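Spindle assembly checkpoint serine/threonine-protein kinase BUB1 (Saccharomyces cerevisiae, PDB 3ESL) acts in the mitotic spindle assembly checkpoint as a protein kinase that delays anaphase until chromosomes are bioriented on the spindle. Local coordinates at residues E71-N75 / D76-L80. Sequence-based numbering, arbitrary orientation. Where two conformers were deposited one is given.
Sequences ETYRN and DPRFL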
ATOM      1  N   GLU A  71       6.101  12.787  -8.305  0.50 25.85           N
ATOM      2  CA  GLU A  71       6.863  12.968  -7.069  0.50 27.61           C
ATOM      3  C   GLU A  71       6.084  13.718  -5.997  0.50 25.12           C
ATOM      4  O   GLU A  71       6.316  13.527  -4.796  0.50 23.44           O
ATOM      5  CB  GLU A  71       8.179  13.697  -7.357  0.50 30.09           C
ATOM      6  CG  GLU A  71       9.176  12.873  -8.162  0.50 34.36           C
ATOM      7  CD  GLU A  71      10.485  13.602  -8.411  0.50 34.99           C
ATOM      8  OE1 GLU A  71      10.488  14.599  -9.170  0.50 38.89           O
ATOM      9  OE2 GLU A  71      11.515  13.165  -7.857  0.50 39.25           O
ATOM     10  N   THR A  72       5.164  14.575  -6.438  1.00 21.86           N
ATOM     11  CA  THR A  72       4.368  15.392  -5.523  1.00 22.60           C
ATOM     12  C   THR A  72       3.487  14.523  -4.618  1.00 20.24           C
ATOM     13  O   THR A  72       3.144  14.949  -3.520  1.00 19.37           O
ATOM     14  CB  THR A  72       3.477  16.422  -6.246  1.00 20.99           C
ATOM     15  OG1 THR A  72       2.441  15.741  -6.964  1.00 20.35           O
ATOM     16  CG2 THR A  72       4.292  17.325  -7.210  1.00 20.02           C
ATOM     17  N   TYR A  73       3.110  13.334  -5.095  1.00 19.43           N
ATOM     18  CA  TYR A  73       2.239  12.421  -4.324  1.00 18.64           C
ATOM     19  C   TYR A  73       2.982  11.419  -3.426  1.00 18.73           C
ATOM     20  O   TYR A  73       2.343  10.622  -2.703  1.00 18.62           O
ATOM     21  CB  TYR A  73       1.352  11.653  -5.299  1.00 19.12           C
ATOM     22  CG  TYR A  73       0.134  12.401  -5.779  1.00 16.89           C
ATOM     23  CD1 TYR A  73      -0.945  12.649  -4.919  1.00 17.39           C
ATOM     24  CD2 TYR A  73       0.031  12.826  -7.109  1.00 17.79           C
ATOM     25  CE1 TYR A  73      -2.081  13.310  -5.363  1.00 18.03           C
ATOM     26  CE2 TYR A  73      -1.110  13.459  -7.563  1.00 17.81           C
ATOM     27  CZ  TYR A  73      -2.154  13.702  -6.694  1.00 19.09           C
ATOM     28  OH  TYR A  73      -3.279  14.332  -7.135  1.00 19.85           O
ATOM     29  N   ARG A  74       4.323  11.458  -3.464  1.00 19.74           N
ATOM     30  CA  ARG A  74       5.145  10.452  -2.765  1.00 22.21           C
ATOM     31  C   ARG A  74       4.710  10.191  -1.323  1.00 20.47           C
ATOM     32  O   ARG A  74       4.618   9.035  -0.892  1.00 22.13           O
ATOM     33  CB  ARG A  74       6.620  10.865  -2.770  1.00 27.57           C
ATOM     34  CG  ARG A  74       7.390  10.410  -3.972  1.00 34.53           C
ATOM     35  CD  ARG A  74       8.858  10.756  -3.777  1.00 38.48           C
ATOM     36  NE  ARG A  74       9.654  10.504  -4.977  1.00 49.50           N
ATOM     37  CZ  ARG A  74      10.830  11.080  -5.229  1.00 51.79           C
ATOM     38  NH1 ARG A  74      11.346  11.954  -4.371  1.00 52.55           N
ATOM     39  NH2 ARG A  74      11.485  10.792  -6.346  1.00 54.06           N
ATOM     40  N   ASN A  75       4.465  11.262  -0.570  1.00 18.11           N
ATOM     41  CA  ASN A  75       4.047  11.117   0.819  1.00 19.44           C
ATOM     42  C   ASN A  75       2.646  11.646   1.085  1.00 21.40           C
ATOM     43  O   ASN A  75       2.365  12.167   2.164  1.00 19.96           O
ATOM     44  CB  ASN A  75       5.099  11.705   1.768  1.00 20.69           C
ATOM     45  CG  ASN A  75       6.339  10.846   1.831  1.00 22.64           C
ATOM     46  OD1 ASN A  75       6.298   9.713   2.340  1.00 20.19           O
ATOM     47  ND2 ASN A  75       7.440  11.355   1.293  1.00 25.05           N
ATOM     48  N   ASP A  76       1.770  11.503   0.083  1.00 18.61           N
ATOM     49  CA  ASP A  76       0.349  11.797   0.250  1.00 17.88           C
ATOM     50  C   ASP A  76      -0.268  10.601   0.987  1.00 16.93           C
ATOM     51  O   ASP A  76      -0.224   9.476   0.471  1.00 18.72           O
ATOM     52  CB  ASP A  76      -0.302  11.991  -1.131  1.00 19.05           C
ATOM     53  CG  ASP A  76      -1.750  12.462  -1.047  1.00 18.90           C
ATOM     54  OD1 ASP A  76      -2.536  11.904  -0.260  1.00 20.89           O
ATOM     55  OD2 ASP A  76      -2.110  13.417  -1.774  1.00 18.32           O
ATOM     56  N   PRO A  77      -0.841  10.816   2.186  1.00 17.14           N
ATOM     57  CA  PRO A  77      -1.350   9.669   2.949  1.00 17.71           C
ATOM     58  C   PRO A  77      -2.496   8.966   2.230  1.00 18.72           C
ATOM     59  O   PRO A  77      -2.712   7.775   2.432  1.00 18.31           O
ATOM     60  CB  PRO A  77      -1.860  10.297   4.254  1.00 17.96           C
ATOM     61  CG  PRO A  77      -2.085  11.731   3.937  1.00 19.07           C
ATOM     62  CD  PRO A  77      -1.078  12.099   2.880  1.00 18.73           C
ATOM     63  N   ARG A  78      -3.236   9.697   1.410  1.00 16.97           N
ATOM     64  CA  ARG A  78      -4.310   9.055   0.635  1.00 18.11           C
ATOM     65  C   ARG A  78      -3.744   8.040  -0.354  1.00 19.49           C
ATOM     66  O   ARG A  78      -4.305   6.949  -0.527  1.00 20.57           O
ATOM     67  CB  ARG A  78      -5.120  10.094  -0.130  1.00 18.05           C
ATOM     68  CG  ARG A  78      -5.725  11.177   0.742  1.00 17.70           C
ATOM     69  CD  ARG A  78      -6.334  12.291  -0.123  1.00 21.43           C
ATOM     70  NE  ARG A  78      -5.312  12.954  -0.948  1.00 19.04           N
ATOM     71  CZ  ARG A  78      -5.579  13.686  -2.029  1.00 21.51           C
ATOM     72  NH1 ARG A  78      -6.835  13.857  -2.429  1.00 19.92           N
ATOM     73  NH2 ARG A  78      -4.592  14.244  -2.713  1.00 20.17           N
ATOM     74  N   PHE A  79      -2.639   8.408  -1.006  1.00 17.81           N
ATOM     75  CA  PHE A  79      -1.963   7.524  -1.950  1.00 16.51           C
ATOM     76  C   PHE A  79      -1.389   6.297  -1.225  1.00 18.04           C
ATOM     77  O   PHE A  79      -1.565   5.152  -1.660  1.00 16.41           O
ATOM     78  CB  PHE A  79      -0.852   8.288  -2.661  1.00 17.48           C
ATOM     79  CG  PHE A  79      -0.250   7.556  -3.830  1.00 17.11           C
ATOM     80  CD1 PHE A  79      -1.051   6.865  -4.750  1.00 19.24           C
ATOM     81  CD2 PHE A  79       1.125   7.621  -4.050  1.00 19.34           C
ATOM     82  CE1 PHE A  79      -0.458   6.199  -5.860  1.00 18.43           C
ATOM     83  CE2 PHE A  79       1.713   6.958  -5.141  1.00 18.09           C
ATOM     84  CZ  PHE A  79       0.918   6.261  -6.047  1.00 19.46           C
ATOM     85  N   LEU A  80      -0.704   6.543  -0.113  1.00 16.97           N
ATOM     86  CA  LEU A  80      -0.183   5.439   0.702  1.00 17.65           C
ATOM     87  C   LEU A  80      -1.281   4.428   1.031  1.00 18.72           C
ATOM     88  O   LEU A  80      -1.069   3.222   0.937  1.00 17.80           O
ATOM     89  CB  LEU A  80       0.475   5.966   1.978  1.00 19.67           C
ATOM     90  CG  LEU A  80       0.993   4.846   2.893  1.00 20.18           C
ATOM     91  CD1 LEU A  80       1.974   3.931   2.149  1.00 20.67           C
ATOM     92  CD2 LEU A  80       1.626   5.432   4.169  1.00 20.24           C
TER
HETATM   93  O   HOH W   1       2.334   7.955   0.022  1.00 28.37           O
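Tyr73 and Asp76 close a type I beta turn: Asp76 N donates to Tyr73 O at 3.0 Å, nearly straight at 168°, although the donor stands well above the carbonyl plane. The turn leads from a short 3-10 segment into helix 77-90 of this all-helical, TPR-like N-terminal domain, with Asp76 as N-cap. A water donates to both Arg74 O and Asp76 O, bridging the turn to the helix start. A chi1 of -173° turns the Asp76 carboxylate away from its own N and toward the first turn of the helix, where Asp76 OD1 accepts from Arg78 N at 2.9 Å. The Arg78 side chain, bent at chi3, returns to grip the same carboxylate side-on: Arg78 NE lies 3.0 Å from Asp76 OD1, on that oxygen's syn lone pair, and Arg78 NH2 meets Asp76 OD2. An alanine here would probably leave Arg78 N without its capping acceptor and cost the guanidinium one of its two carboxylate partners. The other is Asp28, which bridges to Arg78 NH1 and accepts from Tyr73 OH as well. Phe79 CD2 packs 4.2 Å from Tyr73 CB, among Leu64 and Ile67 of helix 49-67. The carboxylate sits at the edge of the Tyr73 ring, planes 32° apart, with Tyr73 CD1 3.4 Å from Asp76 OD2.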